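Local coordinates for phosphotriesterase family protein (Listeria monocytogenes serotype 4b str. H7858, PDB 3PNZ) that hydrolyses lactones, probably phosphorylated sugar lactones, at a two-zinc centre held in an amidohydrolase (TIM-barrel) fold, at residues C27-A30 against Y31-E34; F95-S98 against F99-D102; G103-P107 against E108-I112; T273-K276 against T277-K280. One frame throughout, in Å; residues are numbered along the deposited sequence.

Contact 1: residues C27-A30 against Y31-E34; sequences CVPA and YWQE
Pro29 O receives the amide of Gln33 in a nearly straight bond (N to O 2.9 Å, N-H...O angle 170°), and Ala30 O receives Glu34 N in the same i to i+4 fashion at 2.9 Å, so the chain closes into the first turn of helix 30-33. A weak bond from Trp32 N to Pro29 O accompanies them. The proline ring meets Trp32 at the indole edge, Pro29 CB lying 3.8 Å from Trp32 CD1 and near the ring plane, while Tyr31 CD2 sits over the centre of one indole face. Gln33 swings its CG opposite the backbone N (chi1 -173°) and runs on extended, which carries the amide across Val28: Gln33 NE2 comes within 3.6 Å of Val28 CG1. Glu34, extended beyond CG, passes alongside the Ala30 carbonyl and brings OE2 to 3.7 Å from Ala30 CB, where it accepts the amide of Lys104. The Tyr31 ring leads away from this turn and meets Phe99 edge-to-face. Pro29 thus stands at the N-cap position, its carbonyl accepting the first i to i+4 bond of the helix and its ring abutting the indole edge, and the carboxylate of Glu34 ties the turn to a neighbouring loop.

Contact 2: residues F95-S98 against F99-D102; sequences FNKS and FLWD. With PO4 (phosphate ion), chain K.
Lys97 and Phe99 run side by side in the same direction, and Trp101 turns one indole face onto the backbone at Ser98. Ser98 CA stands 3.6 Å from the centroid of the six-membered ring of Trp101, 18° off the normal, a CH-pi contact over the face. Phe95 CB approaches the same indole obliquely, 4.1 Å from Trp101 CZ2. Lys97 CG lies between backbone N and carbonyl carbon (chi1 51°) with the chain extended beyond, bringing Lys97 CD to 3.5 Å from Phe99 CE2, while the Leu100 side chain slants across the lysine, CD1 3.5 Å from Lys97 CG. Two i to i+3 bonds, Leu100 N to Lys97 O and Trp101 N to Ser98 O, wind the 3-10 turn beneath. At its far end Lys97 NZ donates to phosphate O4 and O2, both 2.7 Å away, and Asn96 ND2 adds a third bond to the ion at 3.0 Å, gripping O2 a second time. Asp70 accepts from Trp101 NE1 and the amides of Asn96 and Lys97. Phe99 and Leu100 thus wall the lysine shaft and aim its ammonium at an ion, probably from the crystallisation liquor, that may mark where an anionic part of a ligand binds.

Contact 3: residues G103-P107 against E108-I112; sequences GKIKP and ELKPI
Lys106 sets its CG between its own backbone N and carbonyl carbon (chi1 58°) and then runs fully extended, a course that lays the aliphatic chain against Leu109. The two side chains slant across one another: Lys106 CG is 3.6 Å from Leu109 CG, and further out Lys106 CE still keeps to the same leucine carbon at 3.7 Å. Glu108 bends at its second torsion (chi2 85°), turning the carboxylate back alongside the preceding proline. There Glu108 OE1 lies 3.5 Å from Pro107 CD and comes up to the base of the Lys106 chain, which the glutamate crosses at about a right angle. On the other flank Ile105 uses its CG2 branch, which reaches Leu109 CB at 3.7 Å and brushes Lys110 CG.

The backbone turns beneath these groups with two i to i+3 bonds, Leu109 N to Lys106 O (3.1 Å) and Lys110 N to Pro107 O (3.3 Å). Pro111, which cannot donate, places CD 3.3 Å from Pro107 O.

Around the turn, Ile105 and Leu109 face helix 119-124 through Trp122 and Tyr119, while Lys106 NZ makes its salt bridge with Glu144. The carboxylate closer in sequence, Glu108, keeps its OE1 5.3 Å from Lys106 NZ, so any attraction between the two is probably weak. The lysine therefore plays two parts, its methylenes sheltering Leu109 and its ammonium linking the turn that leads into helix 110-113 to a separate loop.

Contact 4: residues T273-K276 against T277-K280; sequences TARK and TYYK. With PO4 (phosphate ion), chain L.
The loop that follows strand 267-269 of the barrel, leading on from the zinc ligand Asp272, folds here into a tight turn that presents Arg275 and Tyr278 to a bound phosphate. The arginine passes over the phenol: Arg275 CD lies 3.9 Å from the Tyr278 ring centroid, 21° off the normal, a CH-pi contact offset toward the rim, with the guanidinium plane turned 66° from the ring. Extended from CG to NE, the arginine delivers Arg275 NE to phosphate O1 at 3.0 Å, while NH2 adds a weak bond to the same oxygen and NH1 is salt-bridged to Asp39. Tyr278 OH donates to phosphate O3 at 2.6 Å, that oxygen lying at the edge of the ring and in its plane, and is also hydrogen-bonded to Lys244 NZ. Behind them Arg275 O takes two amides, Tyr278 N (2.9 Å) and Tyr279 N (3.2 Å). Thr273 packs its methyl between the two tyrosines, with Thr273 CG2 3.5 Å from both Tyr278 CB and Tyr279 CD1, and Thr273 O meets the Tyr279 edge at CE1. Lys242, Lys244 and Tyr245 also bond this phosphate. An arginine, two lysines and two phenols gathered round one phosphate, probably from the crystallisation liquor, make a basic pocket that could hold the phosphoryl group of a sugar lactone.

In the fold
All four contacts belong to loops and short helices of one TIM barrel, and three of them can be placed by distance from the zinc ions. Contact 2 comes nearest, with the side chain of Asn96 about 4 Å from a zinc ion; the side chain of Ala274 in contact 4 is about 6 Å from one. In contact 1 the side chain of Pro29 is about 10 Å from a zinc ion. Contacts 1 and 2 touch, Trp32 CZ2 lying 3.6 Å from Phe99 CE1, and contact 1 also touches contact 3, Ala30 CB lying 3.7 Å from Lys104 O. Contact 3 adjoins contact 2 in sequence, but its centre lies about 22 Å from the centre of the chain, the farthest of the four. Contacts 2 and 4, their centres about 21 Å apart, each hold a separate phosphate.

Contact 1: residues C27-A30 against Y31-E34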
# COMPACT_ATOMS: atom_id res chain seq x y z
N CYS A 27 4.86 -10.34 7.72
CA CYS A 27 5.55 -10.61 6.47
C CYS A 27 7.00 -10.99 6.70
O CYS A 27 7.64 -10.50 7.63
CB CYS A 27 5.46 -9.41 5.52
SG CYS A 27 5.98 -7.84 6.24
N VAL A 28 7.51 -11.87 5.85
CA VAL A 28 8.89 -12.35 5.95
C VAL A 28 9.53 -12.32 4.56
O VAL A 28 9.70 -13.35 3.93
CB VAL A 28 8.93 -13.78 6.54
CG1 VAL A 28 10.38 -14.20 6.84
CG2 VAL A 28 8.08 -13.86 7.79
N PRO A 29 9.86 -11.11 4.08
CA PRO A 29 10.41 -10.89 2.73
C PRO A 29 11.62 -11.78 2.48
O PRO A 29 12.58 -11.72 3.25
CB PRO A 29 10.85 -9.43 2.76
CG PRO A 29 10.11 -8.80 3.87
CD PRO A 29 9.71 -9.86 4.85
N ALA A 30 11.60 -12.59 1.43
CA ALA A 30 12.69 -13.52 1.16
C ALA A 30 14.02 -12.79 1.04
O ALA A 30 15.01 -13.17 1.64
CB ALA A 30 12.41 -14.32 -0.09
N TYR A 31 14.02 -11.73 0.23
CA TYR A 31 15.24 -10.97 -0.01
C TYR A 31 15.91 -10.54 1.29
O TYR A 31 17.14 -10.64 1.43
CB TYR A 31 14.92 -9.75 -0.89
CG TYR A 31 16.11 -8.87 -1.12
CD1 TYR A 31 16.93 -9.04 -2.23
CD2 TYR A 31 16.44 -7.87 -0.22
CE1 TYR A 31 18.02 -8.23 -2.45
CE2 TYR A 31 17.54 -7.06 -0.42
CZ TYR A 31 18.32 -7.24 -1.54
OH TYR A 31 19.42 -6.43 -1.75
N TRP A 32 15.12 -10.08 2.26
CA TRP A 32 15.67 -9.62 3.53
C TRP A 32 16.02 -10.77 4.48
O TRP A 32 17.05 -10.73 5.16
CB TRP A 32 14.73 -8.62 4.19
CG TRP A 32 14.64 -7.32 3.44
CD1 TRP A 32 13.51 -6.73 2.93
CD2 TRP A 32 15.73 -6.45 3.11
NE1 TRP A 32 13.84 -5.55 2.31
CE2 TRP A 32 15.19 -5.36 2.40
CE3 TRP A 32 17.11 -6.49 3.35
CZ2 TRP A 32 15.98 -4.31 1.93
CZ3 TRP A 32 17.90 -5.45 2.87
CH2 TRP A 32 17.33 -4.38 2.17
N GLN A 33 15.16 -11.78 4.52
CA GLN A 33 15.41 -12.97 5.32
C GLN A 33 16.74 -13.61 4.94
O GLN A 33 17.52 -14.02 5.80
CB GLN A 33 14.27 -13.98 5.12
CG GLN A 33 14.35 -15.19 6.04
CD GLN A 33 13.33 -16.25 5.67
OE1 GLN A 33 13.09 -16.51 4.49
NE2 GLN A 33 12.74 -16.88 6.67
N GLU A 34 17.00 -13.69 3.64
CA GLU A 34 18.23 -14.30 3.15
C GLU A 34 19.46 -13.48 3.54
O GLU A 34 20.57 -14.00 3.55
CB GLU A 34 18.16 -14.50 1.64
CG GLU A 34 17.15 -15.57 1.22
CD GLU A 34 16.84 -15.56 -0.26
OE1 GLU A 34 17.73 -15.20 -1.06
OE2 GLU A 34 15.70 -15.93 -0.64

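Contact 2: residues F95-S98 against F99-D102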
# COMPACT_ATOMS: atom_id res chain seq x y z
N PHE A 95 3.06 -7.04 -7.33
CA PHE A 95 4.51 -6.96 -7.09
C PHE A 95 4.89 -5.69 -6.32
O PHE A 95 4.22 -4.67 -6.45
CB PHE A 95 5.23 -6.99 -8.45
CG PHE A 95 4.69 -8.01 -9.41
CD1 PHE A 95 5.23 -9.29 -9.46
CD2 PHE A 95 3.64 -7.70 -10.26
CE1 PHE A 95 4.74 -10.24 -10.33
CE2 PHE A 95 3.14 -8.65 -11.14
CZ PHE A 95 3.69 -9.92 -11.18
N ASN A 96 5.97 -5.75 -5.54
CA ASN A 96 6.39 -4.60 -4.71
C ASN A 96 7.53 -3.77 -5.31
O ASN A 96 7.39 -2.55 -5.43
CB ASN A 96 6.74 -5.07 -3.29
CG ASN A 96 7.11 -3.92 -2.34
OD1 ASN A 96 7.27 -4.13 -1.14
ND2 ASN A 96 7.25 -2.71 -2.87
N LYS A 97 8.63 -4.41 -5.69
CA LYS A 97 9.81 -3.71 -6.22
C LYS A 97 10.90 -4.71 -6.67
O LYS A 97 11.13 -5.71 -5.99
CB LYS A 97 10.38 -2.72 -5.19
CG LYS A 97 10.63 -3.31 -3.81
CD LYS A 97 10.79 -2.20 -2.78
CE LYS A 97 10.93 -2.74 -1.38
NZ LYS A 97 10.84 -1.64 -0.36
N SER A 98 11.58 -4.42 -7.77
CA SER A 98 12.41 -5.41 -8.45
C SER A 98 13.65 -5.89 -7.70
O SER A 98 14.12 -7.00 -7.95
CB SER A 98 12.82 -4.95 -9.85
OG SER A 98 13.74 -3.88 -9.79
N PHE A 99 14.19 -5.09 -6.78
CA PHE A 99 15.37 -5.56 -6.05
C PHE A 99 15.04 -6.77 -5.17
O PHE A 99 15.91 -7.61 -4.92
CB PHE A 99 16.09 -4.42 -5.28
CG PHE A 99 15.49 -4.08 -3.93
CD1 PHE A 99 15.63 -4.93 -2.84
CD2 PHE A 99 14.84 -2.86 -3.74
CE1 PHE A 99 15.10 -4.60 -1.60
CE2 PHE A 99 14.31 -2.53 -2.50
CZ PHE A 99 14.44 -3.39 -1.43
N LEU A 100 13.78 -6.89 -4.76
CA LEU A 100 13.34 -8.04 -3.98
C LEU A 100 13.35 -9.33 -4.78
O LEU A 100 13.30 -10.42 -4.21
CB LEU A 100 11.90 -7.82 -3.48
CG LEU A 100 11.68 -6.67 -2.51
CD1 LEU A 100 10.17 -6.46 -2.34
CD2 LEU A 100 12.37 -6.97 -1.19
N TRP A 101 13.40 -9.22 -6.10
CA TRP A 101 13.18 -10.39 -6.95
C TRP A 101 14.34 -11.38 -6.95
O TRP A 101 14.24 -12.46 -7.53
CB TRP A 101 12.82 -9.95 -8.38
CG TRP A 101 11.55 -9.15 -8.40
CD1 TRP A 101 10.66 -8.99 -7.37
CD2 TRP A 101 11.03 -8.40 -9.50
NE1 TRP A 101 9.62 -8.19 -7.77
CE2 TRP A 101 9.82 -7.80 -9.07
CE3 TRP A 101 11.46 -8.16 -10.81
CZ2 TRP A 101 9.05 -6.99 -9.89
CZ3 TRP A 101 10.69 -7.36 -11.63
CH2 TRP A 101 9.50 -6.78 -11.17
N ASP A 102 15.43 -11.01 -6.29
CA ASP A 102 16.55 -11.92 -6.13
C ASP A 102 16.17 -13.03 -5.14
O ASP A 102 16.77 -14.10 -5.14
CB ASP A 102 17.79 -11.17 -5.63
CG ASP A 102 18.99 -12.08 -5.44
OD1 ASP A 102 19.55 -12.56 -6.45
OD2 ASP A 102 19.38 -12.32 -4.27
P PO4 K . 7.99 -1.25 0.97
O1 PO4 K . 7.59 -2.67 1.31
O2 PO4 K . 8.16 -1.15 -0.52
O3 PO4 K . 6.95 -0.26 1.40
O4 PO4 K . 9.26 -0.89 1.70

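Contact 3: residues G103-P107 against E108-I112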
# COMPACT_ATOMS: atom_id res chain seq x y z
N GLY A 103 15.17 -12.74 -4.30
CA GLY A 103 14.72 -13.68 -3.29
C GLY A 103 14.23 -15.00 -3.86
O GLY A 103 13.71 -15.06 -4.98
N LYS A 104 14.40 -16.06 -3.08
CA LYS A 104 13.95 -17.39 -3.49
C LYS A 104 12.43 -17.56 -3.37
O LYS A 104 11.80 -17.08 -2.42
CB LYS A 104 14.67 -18.47 -2.69
CG LYS A 104 16.12 -18.65 -3.10
CD LYS A 104 16.80 -19.72 -2.26
CE LYS A 104 18.24 -19.93 -2.71
NZ LYS A 104 18.91 -20.99 -1.91
N ILE A 105 11.86 -18.26 -4.33
CA ILE A 105 10.44 -18.58 -4.31
C ILE A 105 10.18 -19.69 -3.30
O ILE A 105 10.81 -20.75 -3.35
CB ILE A 105 9.96 -19.00 -5.70
CG1 ILE A 105 10.01 -17.78 -6.64
CG2 ILE A 105 8.56 -19.60 -5.64
CD1 ILE A 105 9.73 -18.11 -8.08
N LYS A 106 9.26 -19.43 -2.38
CA LYS A 106 8.94 -20.41 -1.34
C LYS A 106 8.20 -21.60 -1.94
O LYS A 106 7.59 -21.48 -3.01
CB LYS A 106 8.14 -19.77 -0.21
CG LYS A 106 6.83 -19.12 -0.64
CD LYS A 106 6.18 -18.41 0.53
CE LYS A 106 4.83 -17.81 0.16
NZ LYS A 106 4.23 -17.06 1.31
N PRO A 107 8.25 -22.75 -1.26
CA PRO A 107 7.66 -23.99 -1.78
C PRO A 107 6.17 -23.84 -2.07
O PRO A 107 5.68 -24.40 -3.05
CB PRO A 107 7.87 -24.99 -0.64
CG PRO A 107 9.04 -24.46 0.11
CD PRO A 107 8.92 -22.96 0.04
N GLU A 108 5.46 -23.09 -1.23
CA GLU A 108 4.02 -22.93 -1.36
C GLU A 108 3.60 -22.21 -2.64
O GLU A 108 2.46 -22.34 -3.09
CB GLU A 108 3.44 -22.20 -0.14
CG GLU A 108 3.55 -22.96 1.17
CD GLU A 108 4.88 -22.77 1.87
OE1 GLU A 108 5.77 -22.11 1.29
OE2 GLU A 108 5.03 -23.27 3.00
N LEU A 109 4.51 -21.43 -3.21
CA LEU A 109 4.19 -20.65 -4.40
C LEU A 109 4.36 -21.44 -5.69
O LEU A 109 3.77 -21.10 -6.72
CB LEU A 109 5.05 -19.39 -4.47
CG LEU A 109 4.72 -18.28 -3.47
CD1 LEU A 109 5.71 -17.13 -3.62
CD2 LEU A 109 3.30 -17.79 -3.67
N LYS A 110 5.18 -22.48 -5.65
CA LYS A 110 5.56 -23.17 -6.88
C LYS A 110 4.38 -23.82 -7.62
O LYS A 110 4.33 -23.78 -8.85
CB LYS A 110 6.69 -24.17 -6.63
CG LYS A 110 7.94 -23.49 -6.09
CD LYS A 110 9.22 -24.24 -6.41
CE LYS A 110 10.43 -23.41 -5.98
NZ LYS A 110 11.73 -24.05 -6.31
N PRO A 111 3.43 -24.40 -6.87
CA PRO A 111 2.22 -24.93 -7.52
C PRO A 111 1.41 -23.83 -8.21
O PRO A 111 0.67 -24.11 -9.16
CB PRO A 111 1.42 -25.51 -6.35
CG PRO A 111 2.43 -25.82 -5.31
CD PRO A 111 3.48 -24.75 -5.44
N ILE A 112 1.53 -22.60 -7.73
CA ILE A 112 0.76 -21.49 -8.28
C ILE A 112 1.52 -20.77 -9.39
O ILE A 112 0.97 -20.50 -10.46
CB ILE A 112 0.41 -20.46 -7.18
CG1 ILE A 112 -0.37 -21.14 -6.05
CG2 ILE A 112 -0.39 -19.30 -7.77
CD1 ILE A 112 -0.43 -20.32 -4.78

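Contact 4: residues T273-K276 against T277-K280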
# COMPACT_ATOMS: atom_id res chain seq x y z
N THR A 273 4.40 0.71 8.03
CA THR A 273 5.05 0.17 9.23
C THR A 273 5.65 -1.20 8.94
O THR A 273 4.99 -2.23 9.08
CB THR A 273 4.04 0.10 10.39
OG1 THR A 273 3.26 1.31 10.40
CG2 THR A 273 4.73 -0.04 11.72
N ALA A 274 6.91 -1.21 8.52
CA ALA A 274 7.48 -2.41 7.93
C ALA A 274 8.59 -3.04 8.77
O ALA A 274 9.21 -4.01 8.33
CB ALA A 274 8.00 -2.11 6.53
N ARG A 275 8.84 -2.50 9.95
CA ARG A 275 9.97 -2.93 10.78
C ARG A 275 9.55 -3.29 12.20
O ARG A 275 8.63 -2.69 12.76
CB ARG A 275 11.02 -1.82 10.85
CG ARG A 275 11.81 -1.62 9.58
CD ARG A 275 12.78 -0.45 9.72
NE ARG A 275 13.58 -0.26 8.52
CZ ARG A 275 14.76 -0.84 8.33
NH1 ARG A 275 15.26 -1.66 9.25
NH2 ARG A 275 15.43 -0.62 7.21
N LYS A 276 10.27 -4.24 12.80
CA LYS A 276 10.08 -4.55 14.21
C LYS A 276 10.23 -3.28 15.04
O LYS A 276 9.45 -3.03 15.97
CB LYS A 276 11.08 -5.61 14.68
CG LYS A 276 10.79 -7.04 14.22
CD LYS A 276 11.70 -8.03 14.96
CE LYS A 276 11.35 -9.49 14.66
NZ LYS A 276 11.86 -9.94 13.34
N THR A 277 11.24 -2.48 14.70
CA THR A 277 11.52 -1.25 15.45
C THR A 277 10.46 -0.17 15.24
O THR A 277 10.49 0.86 15.90
CB THR A 277 12.90 -0.68 15.09
OG1 THR A 277 13.02 -0.55 13.67
CG2 THR A 277 14.02 -1.59 15.61
N TYR A 278 9.53 -0.42 14.32
CA TYR A 278 8.43 0.51 14.09
C TYR A 278 7.17 0.09 14.85
O TYR A 278 6.32 0.92 15.17
CB TYR A 278 8.09 0.59 12.61
CG TYR A 278 9.09 1.31 11.73
CD1 TYR A 278 10.16 2.02 12.27
CD2 TYR A 278 8.94 1.29 10.35
CE1 TYR A 278 11.07 2.68 11.44
CE2 TYR A 278 9.84 1.95 9.52
CZ TYR A 278 10.90 2.64 10.07
OH TYR A 278 11.79 3.30 9.25
N TYR A 279 7.04 -1.21 15.12
CA TYR A 279 5.91 -1.73 15.87
C TYR A 279 6.10 -1.51 17.36
O TYR A 279 7.19 -1.72 17.90
CB TYR A 279 5.72 -3.22 15.57
CG TYR A 279 4.72 -3.50 14.47
CD1 TYR A 279 5.03 -3.24 13.13
CD2 TYR A 279 3.48 -4.03 14.77
CE1 TYR A 279 4.11 -3.50 12.12
CE2 TYR A 279 2.56 -4.29 13.77
CZ TYR A 279 2.87 -4.03 12.46
OH TYR A 279 1.93 -4.30 11.49
N LYS A 280 5.04 -1.08 18.03
CA LYS A 280 5.06 -0.87 19.46
C LYS A 280 5.37 -2.19 20.17
O LYS A 280 6.20 -2.25 21.08
CB LYS A 280 3.72 -0.31 19.93
CG LYS A 280 3.66 0.01 21.41
CD LYS A 280 2.31 0.60 21.79
CE LYS A 280 2.26 0.99 23.26
NZ LYS A 280 0.91 1.49 23.65
P PO4 L . 11.83 2.11 5.86
O1 PO4 L . 13.18 1.83 6.47
O2 PO4 L . 11.06 0.81 5.77
O3 PO4 L . 11.05 3.06 6.73
O4 PO4 L . 11.98 2.68 4.46